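Local coordinates for protein glycoside hydrolase, GH17 family (Formosa sp. Hel1_33_131, PDB 6FCG) that probably hydrolyses internal beta-1,3-glucosidic bonds of the algal storage polysaccharide laminarin, as an endo-acting laminarinase of a marine bacterium, at residues P182-K196 and V225-Y237. Sequence-based numbering, arbitrary orientation.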
loop_
_atom_site.group_PDB
_atom_site.type_symbol
_atom_site.label_atom_id
_atom_site.label_comp_id
_atom_site.label_asym_id
_atom_site.label_seq_id
_atom_site.Cartn_x
_atom_site.Cartn_y
_atom_site.Cartn_z
ATOM N N PRO A 182 -10.786 40.592 -0.550
ATOM C CA PRO A 182 -9.948 41.727 -0.881
ATOM C C PRO A 182 -10.483 43.076 -0.386
ATOM O O PRO A 182 -9.694 43.969 -0.171
ATOM C CB PRO A 182 -9.851 41.671 -2.405
ATOM C CG PRO A 182 -10.943 40.766 -2.857
ATOM C CD PRO A 182 -11.144 39.804 -1.739
ATOM N N ALA A 183 -11.797 43.206 -0.194
ATOM C CA ALA A 183 -12.374 44.426 0.374
ATOM C C ALA A 183 -11.742 44.801 1.708
ATOM O O ALA A 183 -11.557 46.005 1.995
ATOM C CB ALA A 183 -13.888 44.306 0.537
ATOM N N VAL A 184 -11.441 43.805 2.526
ATOM C CA VAL A 184 -10.830 44.086 3.838
ATOM C C VAL A 184 -9.335 44.534 3.697
ATOM O O VAL A 184 -8.932 45.489 4.336
ATOM C CB VAL A 184 -11.215 43.103 5.013
ATOM C CG1 VAL A 184 -12.346 42.136 4.663
ATOM C CG2 VAL A 184 -9.985 42.366 5.442
ATOM N N ILE A 185 -8.564 43.956 2.796
ATOM C CA ILE A 185 -7.225 44.496 2.556
ATOM C C ILE A 185 -7.273 45.938 1.999
ATOM O O ILE A 185 -6.529 46.798 2.468
ATOM C CB ILE A 185 -6.401 43.613 1.622
ATOM C CG1 ILE A 185 -6.387 42.164 2.104
ATOM C CG2 ILE A 185 -4.991 44.172 1.461
ATOM C CD1 ILE A 185 -6.015 41.924 3.553
ATOM N N LEU A 186 -8.161 46.180 1.027
ATOM C CA LEU A 186 -8.386 47.492 0.440
ATOM C C LEU A 186 -8.720 48.543 1.485
ATOM O O LEU A 186 -8.173 49.641 1.484
ATOM C CB LEU A 186 -9.527 47.417 -0.571
ATOM C CG LEU A 186 -9.977 48.722 -1.271
ATOM C CD1 LEU A 186 -8.866 49.301 -2.133
ATOM C CD2 LEU A 186 -11.215 48.455 -2.112
ATOM N N LYS A 187 -9.617 48.193 2.386
ATOM C CA LYS A 187 -9.987 49.071 3.491
ATOM C C LYS A 187 -8.760 49.600 4.240
ATOM O O LYS A 187 -8.607 50.796 4.445
ATOM C CB LYS A 187 -10.908 48.326 4.443
ATOM C CG LYS A 187 -11.459 49.163 5.572
ATOM C CD LYS A 187 -11.985 48.278 6.696
ATOM C CE LYS A 187 -12.330 49.118 7.904
ATOM N NZ LYS A 187 -12.751 48.235 9.030
ATOM N N TRP A 188 -7.892 48.693 4.664
ATOM C CA TRP A 188 -6.731 49.075 5.464
ATOM C C TRP A 188 -5.619 49.697 4.637
ATOM O O TRP A 188 -4.919 50.579 5.112
ATOM C CB TRP A 188 -6.235 47.892 6.303
ATOM C CG TRP A 188 -7.228 47.494 7.330
ATOM C CD1 TRP A 188 -7.909 46.328 7.389
ATOM C CD2 TRP A 188 -7.705 48.298 8.401
ATOM N NE1 TRP A 188 -8.765 46.335 8.459
ATOM C CE2 TRP A 188 -8.659 47.537 9.098
ATOM C CE3 TRP A 188 -7.412 49.600 8.843
ATOM C CZ2 TRP A 188 -9.316 48.014 10.215
ATOM C CZ3 TRP A 188 -8.060 50.082 9.956
ATOM C CH2 TRP A 188 -9.014 49.285 10.637
ATOM N N VAL A 189 -5.430 49.245 3.411
ATOM C CA VAL A 189 -4.473 49.925 2.559
ATOM C C VAL A 189 -4.933 51.379 2.425
ATOM O O VAL A 189 -4.122 52.281 2.514
ATOM C CB VAL A 189 -4.333 49.232 1.186
ATOM C CG1 VAL A 189 -3.592 50.100 0.175
ATOM C CG2 VAL A 189 -3.597 47.917 1.352
ATOM N N ASN A 190 -6.223 51.591 2.159
ATOM C CA ASN A 190 -6.743 52.940 1.950
ATOM C C ASN A 190 -6.590 53.778 3.205
ATOM O O ASN A 190 -6.272 54.953 3.117
ATOM C CB ASN A 190 -8.214 52.923 1.477
ATOM C CG ASN A 190 -8.352 52.689 -0.038
ATOM O OD1 ASN A 190 -7.415 52.910 -0.819
ATOM N ND2 ASN A 190 -9.534 52.276 -0.461
ATOM N N HIS A 191 -6.818 53.168 4.361
ATOM C CA HIS A 191 -6.605 53.831 5.639
ATOM C C HIS A 191 -5.171 54.363 5.759
ATOM O O HIS A 191 -4.960 55.510 6.148
ATOM C CB HIS A 191 -6.889 52.840 6.762
ATOM C CG HIS A 191 -6.584 53.346 8.141
ATOM N ND1 HIS A 191 -7.489 54.043 8.912
ATOM C CD2 HIS A 191 -5.484 53.186 8.912
ATOM C CE1 HIS A 191 -6.946 54.323 10.087
ATOM N NE2 HIS A 191 -5.731 53.811 10.114
ATOM N N LEU A 192 -4.207 53.516 5.403
ATOM C CA LEU A 192 -2.790 53.874 5.457
ATOM C C LEU A 192 -2.399 54.928 4.413
ATOM O O LEU A 192 -1.632 55.836 4.726
ATOM C CB LEU A 192 -1.905 52.623 5.320
ATOM C CG LEU A 192 -1.920 51.606 6.476
ATOM C CD1 LEU A 192 -1.065 50.407 6.123
ATOM C CD2 LEU A 192 -1.425 52.188 7.780
ATOM N N GLN A 193 -2.927 54.822 3.195
ATOM C CA GLN A 193 -2.703 55.859 2.173
ATOM C C GLN A 193 -3.289 57.227 2.574
ATOM O O GLN A 193 -2.701 58.261 2.253
ATOM C CB GLN A 193 -3.285 55.452 0.815
ATOM C CG GLN A 193 -2.677 54.223 0.137
ATOM C CD GLN A 193 -1.195 54.333 -0.165
ATOM O OE1 GLN A 193 -0.550 55.291 0.238
ATOM N NE2 GLN A 193 -0.662 53.381 -0.917
ATOM N N ALA A 194 -4.419 57.207 3.288
ATOM C CA ALA A 194 -5.057 58.420 3.833
ATOM C C ALA A 194 -4.232 59.059 4.961
ATOM O O ALA A 194 -4.080 60.283 4.985
ATOM C CB ALA A 194 -6.472 58.127 4.326
ATOM N N LEU A 195 -3.699 58.247 5.880
ATOM C CA LEU A 195 -2.740 58.750 6.878
ATOM C C LEU A 195 -1.502 59.394 6.250
ATOM O O LEU A 195 -0.979 60.353 6.801
ATOM C CB LEU A 195 -2.285 57.660 7.829
ATOM C CG LEU A 195 -3.301 57.090 8.824
ATOM C CD1 LEU A 195 -2.594 55.993 9.646
ATOM C CD2 LEU A 195 -3.935 58.138 9.741
ATOM N N LYS A 196 -1.025 58.872 5.121
ATOM C CA LYS A 196 0.107 59.505 4.432
ATOM C C LYS A 196 -0.274 60.864 3.836
ATOM O O LYS A 196 0.458 61.853 3.974
ATOM C CB LYS A 196 0.655 58.629 3.321
ATOM C CG LYS A 196 1.233 57.296 3.776
ATOM C CD LYS A 196 2.114 56.591 2.730
ATOM C CE LYS A 196 1.734 56.886 1.284
ATOM N NZ LYS A 196 2.341 55.947 0.313
ATOM N N VAL A 225 -12.123 40.087 -9.187
ATOM C CA VAL A 225 -13.308 40.827 -8.753
ATOM C C VAL A 225 -12.963 42.322 -8.693
ATOM O O VAL A 225 -11.783 42.718 -8.677
ATOM C CB VAL A 225 -13.897 40.274 -7.414
ATOM C CG1 VAL A 225 -14.194 38.780 -7.533
ATOM C CG2 VAL A 225 -12.981 40.493 -6.219
ATOM N N GLU A 226 -13.993 43.149 -8.690
ATOM C CA GLU A 226 -13.816 44.594 -8.618
ATOM C C GLU A 226 -12.907 45.034 -7.448
ATOM O O GLU A 226 -11.992 45.844 -7.671
ATOM C CB GLU A 226 -15.215 45.237 -8.541
ATOM C CG GLU A 226 -15.354 46.749 -8.201
ATOM C CD GLU A 226 -15.714 47.672 -9.360
ATOM O OE1 GLU A 226 -15.885 47.221 -10.514
ATOM O OE2 GLU A 226 -15.813 48.895 -9.098
ATOM N N ASP A 227 -13.135 44.497 -6.239
ATOM C CA ASP A 227 -12.331 44.896 -5.067
ATOM C C ASP A 227 -10.826 44.664 -5.232
ATOM O O ASP A 227 -10.035 45.466 -4.759
ATOM C CB ASP A 227 -12.850 44.264 -3.780
ATOM C CG ASP A 227 -14.169 44.880 -3.308
ATOM O OD1 ASP A 227 -14.399 46.085 -3.538
ATOM O OD2 ASP A 227 -14.989 44.166 -2.703
ATOM N N LEU A 228 -10.437 43.608 -5.940
ATOM C CA LEU A 228 -9.023 43.358 -6.251
ATOM C C LEU A 228 -8.450 44.396 -7.182
ATOM O O LEU A 228 -7.331 44.821 -7.001
ATOM C CB LEU A 228 -8.807 41.974 -6.877
ATOM C CG LEU A 228 -7.388 41.681 -7.362
ATOM C CD1 LEU A 228 -6.389 41.704 -6.217
ATOM C CD2 LEU A 228 -7.319 40.325 -8.037
ATOM N N THR A 229 -9.207 44.779 -8.203
ATOM C CA THR A 229 -8.765 45.854 -9.115
ATOM C C THR A 229 -8.476 47.143 -8.313
ATOM O O THR A 229 -7.443 47.766 -8.527
ATOM C CB THR A 229 -9.763 46.084 -10.288
ATOM O OG1 THR A 229 -9.771 44.922 -11.134
ATOM C CG2 THR A 229 -9.381 47.283 -11.122
ATOM N N LYS A 230 -9.365 47.505 -7.395
ATOM C CA LYS A 230 -9.195 48.701 -6.577
ATOM C C LYS A 230 -7.988 48.584 -5.652
ATOM O O LYS A 230 -7.293 49.587 -5.421
ATOM C CB LYS A 230 -10.442 49.004 -5.725
ATOM C CG LYS A 230 -11.696 49.274 -6.537
ATOM C CD LYS A 230 -12.739 50.058 -5.771
ATOM C CE LYS A 230 -14.052 49.970 -6.522
ATOM N NZ LYS A 230 -14.994 49.176 -5.756
ATOM N N LEU A 231 -7.755 47.381 -5.119
ATOM C CA LEU A 231 -6.590 47.133 -4.291
ATOM C C LEU A 231 -5.295 47.293 -5.066
ATOM O O LEU A 231 -4.343 47.893 -4.578
ATOM C CB LEU A 231 -6.642 45.726 -3.692
ATOM C CG LEU A 231 -5.437 45.328 -2.831
ATOM C CD1 LEU A 231 -5.329 46.207 -1.597
ATOM C CD2 LEU A 231 -5.562 43.882 -2.422
ATOM N N ILE A 232 -5.263 46.753 -6.278
ATOM C CA ILE A 232 -4.114 46.921 -7.164
ATOM C C ILE A 232 -3.848 48.402 -7.466
ATOM O O ILE A 232 -2.687 48.781 -7.555
ATOM C CB ILE A 232 -4.269 46.111 -8.460
ATOM C CG1 ILE A 232 -4.169 44.617 -8.147
ATOM C CG2 ILE A 232 -3.200 46.478 -9.476
ATOM C CD1 ILE A 232 -4.805 43.725 -9.183
ATOM N N GLU A 233 -4.904 49.219 -7.618
ATOM C CA GLU A 233 -4.770 50.692 -7.725
ATOM C C GLU A 233 -4.242 51.331 -6.459
ATOM O O GLU A 233 -3.446 52.225 -6.539
ATOM C CB GLU A 233 -6.109 51.428 -8.083
ATOM C CG GLU A 233 -6.519 51.401 -9.607
ATOM C CD GLU A 233 -5.620 52.189 -10.575
ATOM O OE1 GLU A 233 -4.478 52.556 -10.267
ATOM O OE2 GLU A 233 -6.039 52.378 -11.736
ATOM N N ALA A 234 -4.709 50.894 -5.297
ATOM C CA ALA A 234 -4.393 51.571 -4.036
ATOM C C ALA A 234 -2.981 51.330 -3.529
ATOM O O ALA A 234 -2.398 52.235 -2.941
ATOM C CB ALA A 234 -5.393 51.181 -2.961
ATOM N N VAL A 235 -2.423 50.137 -3.742
ATOM C CA VAL A 235 -1.066 49.819 -3.227
ATOM C C VAL A 235 0.031 50.557 -3.983
ATOM O O VAL A 235 -0.167 50.957 -5.125
ATOM C CB VAL A 235 -0.732 48.294 -3.243
ATOM C CG1 VAL A 235 -1.659 47.544 -2.316
ATOM C CG2 VAL A 235 -0.756 47.694 -4.638
ATOM N N ASP A 236 1.172 50.763 -3.345
ATOM C CA ASP A 236 2.325 51.361 -4.042
ATOM C C ASP A 236 3.024 50.321 -4.896
ATOM O O ASP A 236 3.558 50.658 -5.957
ATOM C CB ASP A 236 3.284 52.010 -3.060
ATOM C CG ASP A 236 2.678 53.230 -2.382
ATOM O OD1 ASP A 236 2.504 54.253 -3.061
ATOM O OD2 ASP A 236 2.390 53.185 -1.149
ATOM N N TYR A 237 3.012 49.054 -4.455
ATOM C CA TYR A 237 3.497 47.930 -5.265
ATOM C C TYR A 237 2.816 46.621 -4.859
ATOM O O TYR A 237 2.116 46.582 -3.854
ATOM C CB TYR A 237 5.021 47.808 -5.134
ATOM C CG TYR A 237 5.536 47.149 -3.848
ATOM C CD1 TYR A 237 5.662 47.866 -2.678
ATOM C CD2 TYR A 237 5.933 45.811 -3.833
ATOM C CE1 TYR A 237 6.162 47.271 -1.523
ATOM C CE2 TYR A 237 6.429 45.212 -2.693
ATOM C CZ TYR A 237 6.534 45.938 -1.535
ATOM O OH TYR A 237 7.039 45.357 -0.382
HETATM O O HOH W 1 -14.236 41.802 -1.119
HETATM O O HOH W 2 1.524 56.717 -2.326
#
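Two neighbouring outer helices of the TIM barrel, 182-196 and 226-234, pack here through Leu186, Val189, Leu231 and Ala234. They run in the same sense, with axes 8.6 Å apart at closest and inclined by 27°. Leu186 is a knob in a hole formed by Asp227, Lys230, Leu231 and Ala234. Its CG lies anti to the backbone N (chi1 177°), which swings the branch toward the other helix. Leu186 CD2 then rests on Lys230 CB at 3.7 Å, while CD1 lies over the backbone of Lys230. On the inner side, Leu231 CD1 packs against both Ile185 CG2 and Val189 CG2. Val189 CG1 meets Ala234 CB at 3.8 Å.

Strand 206-212 lies between the two helices in the sequence, and strand 238-241 follows the second, so the pair belongs to successive beta-alpha units of the barrel. The polar end of the contact sits where helix 226-234 gives way to the turn before strand 238-241. There Gln193, bent at chi2 (-60°), uses NE2 twice. Gln193 NE2 donates a hydrogen bond to Ala234 O at 2.9 Å, in the carbonyl plane. A second goes from Gln193 NE2 to Asp236 OD2 at 3.1 Å, met from above the carboxylate plane. Lys196 NZ adds a salt bridge to the same OD2, which also accepts from Ile207 N of strand 206-212. Leu205 O is a further partner of the ammonium group. A water links Lys196 NZ to Asp236 OD1. A leucine in place of Gln193 would probably leave Ala234 O without this donor and hold the Asp236 carboxylate less firmly.

At the opposite end, Pro182 CG packs on Val225 CG2 at 3.9 Å. A second water bridges Ala183 N and Asp227 OD2.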